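Local coordinates for putative triphosphoribosyl-dephospho-coA synthase (PDB 3H9P), which is of unproven function but may bind ATP and make the triphosphoribosyl-dephospho-CoA precursor of a prosthetic group, at residues V30-I36 against V65-W71; A60-L64 against I146-L150; R84-R88 against I131-E135. All blocks are in the same frame, centred on the assembly; numbering follows the deposited sequence.

Interaction 1 of 3, residues V30-I36 against V65-W71; sequences VAEKRII and VPLISSW
In the all-helical fold of this CitG-family protein, the C-terminal end of helix 24-33 and the turn after it pack on the end of helix 58-68 and the type I beta turn from Ile68 to Trp71, with Trp71 reaching across to Ala31 and Arg34 reaching across to Ser69. Arg34 is the first residue beyond its helix and has positive phi, so the chain turns there toward the next helix; its CA lies 4.6 Å from that of Ser69. The apolar floor is built from Val30, Ile36, Val65 and Ile68. Val30 places CG1 anti to its own N (chi1 169°), which sets that methyl against the helix backbone, 3.5 Å from Val65 O, while its CG2 meets Val65 CG1. Ile36 crosses Pro66 at about a right angle, CG2 to the ring CG at 4.0 Å, and presses CD1 closely onto Ser69. The hydroxyl of Ser69 turns back on its own segment, OG donating to Pro66 O at 2.8 Å. Two hydrogen bonds from side chain to backbone join the segments. Arg34 bends at chi2, bringing NH1 to Ser69 O at 2.8 Å, and the same nitrogen is salt-bridged to Asp72. Trp71 NE1 lies over one face of this guanidinium, toward its rim, the two planes 25° apart. Ala31 CB sits close to the pyrrole side of the indole, 3.3 Å from Trp71 CD1. In the plane of that ring, Trp71 NE1 donates to the helix-end carbonyl Ala31 O at 2.9 Å, with an N-H...O angle of 155°.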
loop_
_atom_site.group_PDB
_atom_site.type_symbol
_atom_site.label_atom_id
_atom_site.label_comp_id
_atom_site.label_asym_id
_atom_site.label_seq_id
_atom_site.Cartn_x
_atom_site.Cartn_y
_atom_site.Cartn_z
ATOM N N VAL A 30 6.695 21.217 -18.928
ATOM C CA VAL A 30 6.596 21.449 -17.502
ATOM C C VAL A 30 7.258 22.759 -17.088
ATOM O O VAL A 30 6.665 23.552 -16.317
ATOM C CB VAL A 30 7.193 20.219 -16.722
ATOM C CG1 VAL A 30 7.362 20.501 -15.233
ATOM C CG2 VAL A 30 6.359 18.898 -17.004
ATOM N N ALA A 31 8.487 23.000 -17.587
ATOM C CA ALA A 31 9.185 24.264 -17.285
ATOM C C ALA A 31 8.394 25.525 -17.717
ATOM O O ALA A 31 8.440 26.571 -17.033
ATOM C CB ALA A 31 10.590 24.273 -17.893
ATOM N N GLU A 32 7.666 25.403 -18.828
ATOM C CA GLU A 32 6.787 26.450 -19.352
ATOM C C GLU A 32 5.432 26.566 -18.628
ATOM O O GLU A 32 5.063 27.644 -18.170
ATOM C CB GLU A 32 6.537 26.203 -20.841
ATOM C CG GLU A 32 5.945 27.410 -21.518
ATOM C CD GLU A 32 5.312 27.115 -22.851
ATOM O OE1 GLU A 32 4.755 25.997 -23.056
ATOM O OE2 GLU A 32 5.354 28.033 -23.696
ATOM N N LYS A 33 4.689 25.466 -18.523
ATOM C CA LYS A 33 3.335 25.537 -17.947
ATOM C C LYS A 33 3.243 25.322 -16.424
ATOM O O LYS A 33 2.317 25.815 -15.796
ATOM C CB LYS A 33 2.351 24.596 -18.669
ATOM C CG LYS A 33 2.305 24.724 -20.207
ATOM C CD LYS A 33 1.205 23.806 -20.744
ATOM C CE LYS A 33 0.898 24.109 -22.196
ATOM N NZ LYS A 33 1.903 23.480 -23.096
ATOM N N ARG A 34 4.180 24.565 -15.854
ATOM C CA ARG A 34 4.260 24.317 -14.399
ATOM C C ARG A 34 3.126 23.396 -13.932
ATOM O O ARG A 34 2.638 23.496 -12.814
ATOM C CB ARG A 34 4.206 25.641 -13.601
ATOM C CG ARG A 34 4.963 26.790 -14.199
ATOM C CD ARG A 34 6.392 26.808 -13.766
ATOM N NE ARG A 34 7.128 27.964 -14.285
ATOM C CZ ARG A 34 8.258 28.449 -13.758
ATOM N NH1 ARG A 34 8.814 27.889 -12.675
ATOM N NH2 ARG A 34 8.843 29.509 -14.315
ATOM N N ILE A 35 2.726 22.509 -14.818
ATOM C CA ILE A 35 1.585 21.633 -14.683
ATOM C C ILE A 35 2.067 20.297 -14.124
ATOM O O ILE A 35 2.594 19.503 -14.877
ATOM C CB ILE A 35 1.144 21.321 -16.126
ATOM C CG1 ILE A 35 2.446 21.359 -17.020
ATOM C CG2 ILE A 35 0.039 22.277 -16.581
ATOM C CD1 ILE A 35 2.638 20.250 -18.075
ATOM N N ILE A 36 1.863 19.989 -12.850
ATOM C CA ILE A 36 2.519 18.787 -12.307
ATOM C C ILE A 36 1.939 17.470 -12.873
ATOM O O ILE A 36 2.666 16.699 -13.496
ATOM C CB ILE A 36 2.587 18.746 -10.752
ATOM C CG1 ILE A 36 3.246 20.009 -10.163
ATOM C CG2 ILE A 36 3.295 17.420 -10.241
ATOM C CD1 ILE A 36 4.571 20.359 -10.708
ATOM N N VAL A 65 9.333 15.841 -12.210
ATOM C CA VAL A 65 8.438 16.844 -12.722
ATOM C C VAL A 65 8.187 17.997 -11.726
ATOM O O VAL A 65 8.196 19.169 -12.122
ATOM C CB VAL A 65 7.150 16.156 -13.312
ATOM C CG1 VAL A 65 6.074 17.128 -13.570
ATOM C CG2 VAL A 65 7.529 15.392 -14.578
ATOM N N PRO A 66 7.966 17.696 -10.434
ATOM C CA PRO A 66 7.782 18.851 -9.530
ATOM C C PRO A 66 9.022 19.738 -9.379
ATOM O O PRO A 66 8.862 20.952 -9.208
ATOM C CB PRO A 66 7.459 18.202 -8.184
ATOM C CG PRO A 66 6.896 16.922 -8.521
ATOM C CD PRO A 66 7.656 16.441 -9.739
ATOM N N LEU A 67 10.223 19.141 -9.433
ATOM C CA LEU A 67 11.448 19.932 -9.390
ATOM C C LEU A 67 11.621 20.730 -10.667
ATOM O O LEU A 67 12.011 21.874 -10.609
ATOM C CB LEU A 67 12.692 19.064 -9.156
ATOM C CG LEU A 67 12.628 18.139 -7.933
ATOM C CD1 LEU A 67 13.744 17.088 -7.991
ATOM C CD2 LEU A 67 12.538 18.886 -6.616
ATOM N N ILE A 68 11.310 20.119 -11.815
ATOM C CA ILE A 68 11.411 20.827 -13.067
ATOM C C ILE A 68 10.404 21.989 -13.169
ATOM O O ILE A 68 10.670 23.007 -13.793
ATOM C CB ILE A 68 11.355 19.879 -14.261
ATOM C CG1 ILE A 68 12.605 18.952 -14.187
ATOM C CG2 ILE A 68 11.327 20.712 -15.596
ATOM C CD1 ILE A 68 12.593 17.679 -15.048
ATOM N N SER A 69 9.262 21.846 -12.517
ATOM C CA SER A 69 8.240 22.885 -12.561
ATOM C C SER A 69 8.725 24.113 -11.834
ATOM O O SER A 69 8.216 25.200 -12.063
ATOM C CB SER A 69 6.921 22.403 -11.950
ATOM O OG SER A 69 6.984 22.470 -10.538
ATOM N N SER A 70 9.735 23.920 -10.983
ATOM C CA SER A 70 10.364 25.019 -10.225
ATOM C C SER A 70 11.828 25.257 -10.636
ATOM O O SER A 70 12.631 25.754 -9.832
ATOM C CB SER A 70 10.315 24.694 -8.732
ATOM O OG SER A 70 9.008 24.308 -8.347
ATOM N N TRP A 71 12.167 24.903 -11.868
ATOM C CA TRP A 71 13.533 25.004 -12.422
ATOM C C TRP A 71 14.274 26.327 -12.218
ATOM O O TRP A 71 15.501 26.336 -12.214
ATOM C CB TRP A 71 13.524 24.706 -13.904
ATOM C CG TRP A 71 12.755 25.682 -14.705
ATOM C CD1 TRP A 71 11.399 25.655 -14.974
ATOM C CD2 TRP A 71 13.282 26.831 -15.379
ATOM N NE1 TRP A 71 11.064 26.739 -15.777
ATOM C CE2 TRP A 71 12.201 27.469 -16.033
ATOM C CE3 TRP A 71 14.565 27.386 -15.487
ATOM C CZ2 TRP A 71 12.368 28.645 -16.771
ATOM C CZ3 TRP A 71 14.736 28.531 -16.218
ATOM C CH2 TRP A 71 13.638 29.165 -16.852
#

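Interaction 2 of 3, residues A60-L64 against I146-L150; sequences AFLLL and IAREL
Apolar packing carries this contact: Leu62 and Leu63 of helix 58-68 receive Ile146 of helix 145-151 between them, and no hydrogen bond passes from one segment to the other. The two branches of Ile146 divide the work. CG2, anti to the backbone N, approaches Leu62 CD2 at 3.6 Å, whereas CG1, beside the backbone N (chi1 -74°), lies against Leu63 CG at 3.7 Å. One turn later Leu150 meets Leu62 at about a right angle, its CD2 3.7 Å from Leu62 CD1. Its other methyl, CD1, rests on the backbone, 3.7 Å from Leu62 O, and more distantly approaches Leu63 CD2. Leu62 therefore touches both Ile146 and Leu150 with its forked end, each methyl taking one partner.

The polar residue Glu149 contributes only carbon to the interface: its CB lies 3.7 Å from Leu63 CD2. The chain then bends at chi2 (-70°), and the buried carboxylate is satisfied beyond the two segments, OE2 by Ile156 N and OE1 by the Ser157 hydroxyl. Those bonds tie the segment to the beginning of helix 155-167 while the aliphatic part of Glu149 packs on Leu63.

Elsewhere, Leu63 also touches Asp234 and Ser238 of helix 230-246, and Leu150 touches Met137 of helix 133-138. The segments run nearly parallel, 8° apart, with axes 10.1 Å from each other at closest approach. Near-parallel helical segments packed through leucine and isoleucine side chains fit the hydrophobic core of an all-alpha bundle, here near the centre of the chain.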
loop_
_atom_site.group_PDB
_atom_site.type_symbol
_atom_site.label_atom_id
_atom_site.label_comp_id
_atom_site.label_asym_id
_atom_site.label_seq_id
_atom_site.Cartn_x
_atom_site.Cartn_y
_atom_site.Cartn_z
ATOM N N ALA A 60 10.786 8.057 -11.165
ATOM C CA ALA A 60 11.723 9.103 -11.563
ATOM C C ALA A 60 10.948 10.353 -12.009
ATOM O O ALA A 60 11.234 11.471 -11.518
ATOM C CB ALA A 60 12.660 8.612 -12.613
ATOM N N PHE A 61 9.933 10.162 -12.868
ATOM C CA PHE A 61 9.088 11.298 -13.354
ATOM C C PHE A 61 8.252 11.989 -12.311
ATOM O O PHE A 61 8.045 13.241 -12.336
ATOM C CB PHE A 61 8.165 10.822 -14.481
ATOM C CG PHE A 61 8.909 10.336 -15.703
ATOM C CD1 PHE A 61 10.062 10.998 -16.146
ATOM C CD2 PHE A 61 8.425 9.286 -16.437
ATOM C CE1 PHE A 61 10.718 10.613 -17.275
ATOM C CE2 PHE A 61 9.080 8.871 -17.592
ATOM C CZ PHE A 61 10.246 9.546 -18.004
ATOM N N LEU A 62 7.736 11.184 -11.387
ATOM C CA LEU A 62 6.941 11.741 -10.296
ATOM C C LEU A 62 7.838 12.582 -9.366
ATOM O O LEU A 62 7.379 13.536 -8.747
ATOM C CB LEU A 62 6.225 10.622 -9.533
ATOM C CG LEU A 62 5.318 10.946 -8.356
ATOM C CD1 LEU A 62 4.208 11.985 -8.696
ATOM C CD2 LEU A 62 4.735 9.628 -7.776
ATOM N N LEU A 63 9.103 12.190 -9.260
ATOM C CA LEU A 63 10.094 12.949 -8.514
ATOM C C LEU A 63 10.539 14.187 -9.307
ATOM O O LEU A 63 10.586 15.316 -8.761
ATOM C CB LEU A 63 11.321 12.090 -8.148
ATOM C CG LEU A 63 11.236 11.037 -7.027
ATOM C CD1 LEU A 63 12.474 10.121 -6.995
ATOM C CD2 LEU A 63 11.034 11.721 -5.640
ATOM N N LEU A 64 10.827 14.005 -10.585
ATOM C CA LEU A 64 11.468 15.097 -11.354
ATOM C C LEU A 64 10.551 16.188 -11.816
ATOM O O LEU A 64 10.928 17.333 -11.806
ATOM C CB LEU A 64 12.214 14.549 -12.566
ATOM C CG LEU A 64 13.497 13.773 -12.235
ATOM C CD1 LEU A 64 13.811 12.908 -13.474
ATOM C CD2 LEU A 64 14.676 14.693 -11.886
ATOM N N ILE A 146 9.012 7.987 -2.379
ATOM C CA ILE A 146 8.762 9.093 -3.317
ATOM C C ILE A 146 7.700 10.020 -2.735
ATOM O O ILE A 146 7.826 11.257 -2.843
ATOM C CB ILE A 146 8.405 8.571 -4.742
ATOM C CG1 ILE A 146 9.668 8.048 -5.425
ATOM C CG2 ILE A 146 7.689 9.630 -5.641
ATOM C CD1 ILE A 146 9.370 6.954 -6.492
ATOM N N ALA A 147 6.687 9.414 -2.100
ATOM C CA ALA A 147 5.561 10.145 -1.457
ATOM C C ALA A 147 6.065 11.118 -0.395
ATOM O O ALA A 147 5.679 12.282 -0.316
ATOM C CB ALA A 147 4.588 9.135 -0.811
ATOM N N ARG A 148 6.947 10.573 0.419
ATOM C CA ARG A 148 7.664 11.257 1.482
ATOM C C ARG A 148 8.568 12.411 0.989
ATOM O O ARG A 148 8.614 13.454 1.626
ATOM C CB ARG A 148 8.440 10.163 2.196
ATOM C CG ARG A 148 9.643 10.522 3.030
ATOM C CD ARG A 148 9.707 9.404 3.996
ATOM N NE ARG A 148 11.027 8.862 4.190
ATOM C CZ ARG A 148 11.243 7.630 4.612
ATOM N NH1 ARG A 148 10.216 6.806 4.819
ATOM N NH2 ARG A 148 12.486 7.219 4.802
ATOM N N GLU A 149 9.268 12.231 -0.132
ATOM C CA GLU A 149 9.924 13.342 -0.850
ATOM C C GLU A 149 8.923 14.413 -1.329
ATOM O O GLU A 149 9.224 15.617 -1.345
ATOM C CB GLU A 149 10.662 12.812 -2.100
ATOM C CG GLU A 149 11.858 11.950 -1.783
ATOM C CD GLU A 149 12.994 12.751 -1.183
ATOM O OE1 GLU A 149 13.754 13.393 -1.929
ATOM O OE2 GLU A 149 13.110 12.756 0.040
ATOM N N LEU A 150 7.754 13.976 -1.785
ATOM C CA LEU A 150 6.820 14.933 -2.326
ATOM C C LEU A 150 6.229 15.757 -1.195
ATOM O O LEU A 150 5.808 16.906 -1.416
ATOM C CB LEU A 150 5.743 14.254 -3.189
ATOM C CG LEU A 150 6.052 14.355 -4.714
ATOM C CD1 LEU A 150 7.293 13.609 -5.070
ATOM C CD2 LEU A 150 4.893 13.891 -5.598
#

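Interaction 3 of 3, residues R84-R88 against I131-E135; sequences RNRLR and INLYE
Arg88 lays its aliphatic chain over the Tyr134 ring where the end of helix 76-88 meets the start of helix 133-138. Arg88 CG stands 3.7 Å from the centroid of the Tyr134 ring and only 2° off the normal, a centred CH-pi contact. Tyr134 holds its ring anti to the backbone N (chi1 -180°), side by side with Arg88 and pointing the same way. Packing is close on the buried side: Tyr134 CB lies 3.3 Å from Leu87 O, and Leu87 CD2 meets Leu133 CD2 at 3.8 Å. The helix start is set by a capping box in which Glu135 N donates to Asn132 OD1 at 2.7 Å, almost straight (173°), and Asn132 N returns a bond to Glu135 OE1 at 2.9 Å. That carboxylate also forms a salt bridge with Lys129 of the second subunit.

The exposed side is looser. There the guanidinium of Arg88 extends past the phenol, NE 3.8 Å from Tyr134 OH, and its NH1 makes a weak bond to Asn85 OD1. Tyr134 OH and Arg84 NH2 are both bonded to Val151 O. This shared acceptor implies that one carbonyl steadies the phenol and a neighbouring arginine, while Arg88 contributes chiefly through carbon.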
loop_
_atom_site.group_PDB
_atom_site.type_symbol
_atom_site.label_atom_id
_atom_site.label_comp_id
_atom_site.label_asym_id
_atom_site.label_seq_id
_atom_site.Cartn_x
_atom_site.Cartn_y
_atom_site.Cartn_z
ATOM N N ARG A 84 7.870 21.832 -3.419
ATOM C CA ARG A 84 6.921 21.488 -2.352
ATOM C C ARG A 84 5.739 22.470 -2.339
ATOM O O ARG A 84 4.586 22.057 -2.207
ATOM C CB ARG A 84 7.608 21.501 -1.003
ATOM C CG ARG A 84 6.682 21.276 0.147
ATOM C CD ARG A 84 7.480 21.279 1.398
ATOM N NE ARG A 84 7.004 20.326 2.376
ATOM C CZ ARG A 84 7.431 20.298 3.642
ATOM N NH1 ARG A 84 8.345 21.181 4.071
ATOM N NH2 ARG A 84 6.939 19.393 4.489
ATOM N N ASN A 85 6.038 23.759 -2.457
ATOM C CA ASN A 85 5.010 24.791 -2.517
ATOM C C ASN A 85 4.068 24.632 -3.728
ATOM O O ASN A 85 2.853 24.680 -3.586
ATOM C CB ASN A 85 5.661 26.172 -2.493
ATOM C CG ASN A 85 6.242 26.528 -1.105
ATOM O OD1 ASN A 85 5.788 26.015 -0.071
ATOM N ND2 ASN A 85 7.231 27.420 -1.080
ATOM N N ARG A 86 4.627 24.396 -4.911
ATOM C CA ARG A 86 3.793 24.081 -6.046
ATOM C C ARG A 86 2.971 22.808 -5.835
ATOM O O ARG A 86 1.835 22.725 -6.273
ATOM C CB ARG A 86 4.600 24.008 -7.349
ATOM C CG ARG A 86 4.977 25.364 -7.875
ATOM C CD ARG A 86 5.604 25.309 -9.310
ATOM N NE ARG A 86 5.684 26.682 -9.813
ATOM C CZ ARG A 86 6.720 27.496 -9.600
ATOM N NH1 ARG A 86 7.800 27.068 -8.936
ATOM N NH2 ARG A 86 6.676 28.741 -10.051
ATOM N N LEU A 87 3.536 21.820 -5.156
ATOM C CA LEU A 87 2.802 20.560 -4.888
ATOM C C LEU A 87 1.570 20.783 -4.014
ATOM O O LEU A 87 0.502 20.183 -4.244
ATOM C CB LEU A 87 3.738 19.521 -4.243
ATOM C CG LEU A 87 4.661 18.815 -5.229
ATOM C CD1 LEU A 87 5.866 18.195 -4.489
ATOM C CD2 LEU A 87 3.925 17.763 -6.063
ATOM N N ARG A 88 1.728 21.653 -3.012
ATOM C CA ARG A 88 0.638 22.034 -2.133
ATOM C C ARG A 88 -0.431 22.826 -2.907
ATOM O O ARG A 88 -1.586 22.837 -2.517
ATOM C CB ARG A 88 1.136 22.910 -0.975
ATOM C CG ARG A 88 2.187 22.334 -0.055
ATOM C CD ARG A 88 2.627 23.426 0.970
ATOM N NE ARG A 88 3.396 22.849 2.076
ATOM C CZ ARG A 88 4.654 23.152 2.416
ATOM N NH1 ARG A 88 5.334 24.094 1.760
ATOM N NH2 ARG A 88 5.230 22.512 3.444
ATOM N N ILE A 131 -8.900 15.804 -3.357
ATOM C CA ILE A 131 -7.624 15.475 -2.754
ATOM C C ILE A 131 -6.517 15.765 -3.740
ATOM O O ILE A 131 -6.331 15.046 -4.748
ATOM C CB ILE A 131 -7.558 14.026 -2.216
ATOM C CG1 ILE A 131 -8.741 13.779 -1.264
ATOM C CG2 ILE A 131 -6.224 13.793 -1.537
ATOM C CD1 ILE A 131 -8.758 12.402 -0.519
ATOM N N ASN A 132 -5.778 16.832 -3.451
ATOM C CA ASN A 132 -4.716 17.218 -4.333
ATOM C C ASN A 132 -3.510 16.264 -4.215
ATOM O O ASN A 132 -3.498 15.331 -3.410
ATOM C CB ASN A 132 -4.390 18.693 -4.162
ATOM C CG ASN A 132 -3.399 18.971 -3.054
ATOM O OD1 ASN A 132 -2.780 18.088 -2.489
ATOM N ND2 ASN A 132 -3.230 20.245 -2.764
ATOM N N LEU A 133 -2.496 16.473 -5.024
ATOM C CA LEU A 133 -1.458 15.467 -5.125
ATOM C C LEU A 133 -0.651 15.442 -3.835
ATOM O O LEU A 133 -0.131 14.414 -3.428
ATOM C CB LEU A 133 -0.565 15.770 -6.308
ATOM C CG LEU A 133 0.644 14.876 -6.558
ATOM C CD1 LEU A 133 0.190 13.383 -6.835
ATOM C CD2 LEU A 133 1.378 15.489 -7.746
ATOM N N TYR A 134 -0.570 16.604 -3.192
ATOM C CA TYR A 134 0.183 16.750 -1.957
ATOM C C TYR A 134 -0.515 15.977 -0.858
ATOM O O TYR A 134 0.110 15.151 -0.178
ATOM C CB TYR A 134 0.311 18.221 -1.602
ATOM C CG TYR A 134 1.084 18.473 -0.344
ATOM C CD1 TYR A 134 2.471 18.373 -0.345
ATOM C CD2 TYR A 134 0.436 18.850 0.849
ATOM C CE1 TYR A 134 3.212 18.629 0.784
ATOM C CE2 TYR A 134 1.183 19.108 2.019
ATOM C CZ TYR A 134 2.577 18.995 1.956
ATOM O OH TYR A 134 3.374 19.215 3.036
ATOM N N GLU A 135 -1.811 16.243 -0.713
ATOM C CA GLU A 135 -2.650 15.617 0.328
ATOM C C GLU A 135 -2.697 14.111 0.142
ATOM O O GLU A 135 -2.592 13.358 1.092
ATOM C CB GLU A 135 -4.060 16.222 0.338
ATOM C CG GLU A 135 -4.028 17.734 0.535
ATOM C CD GLU A 135 -5.314 18.466 0.135
ATOM O OE1 GLU A 135 -5.983 18.115 -0.870
ATOM O OE2 GLU A 135 -5.657 19.438 0.839
#

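How the interactions relate
Interaction 2 is the core contact, about 5 Å from the chain centre and held by packing, with no hydrogen bond across it; interactions 1 and 3 lie about 15 and 16 Å out and mix packing with arginine chemistry, interaction 1 still largely buried and interaction 3 only partly. Helix 58-68 serves both interactions 1 and 2, whose segments alternate along the chain and meet where Pro66 packs on Phe61 O. Interaction 3 joins the others through side chains: Arg86 touches Ser69 and makes a probable, weak hydrogen bond to Ser70 OG, while Leu133 packs on Ile36. Leu150 O, from interaction 2, contacts Leu87 and Tyr134. Only interaction 3 has residues within reach of the second subunit.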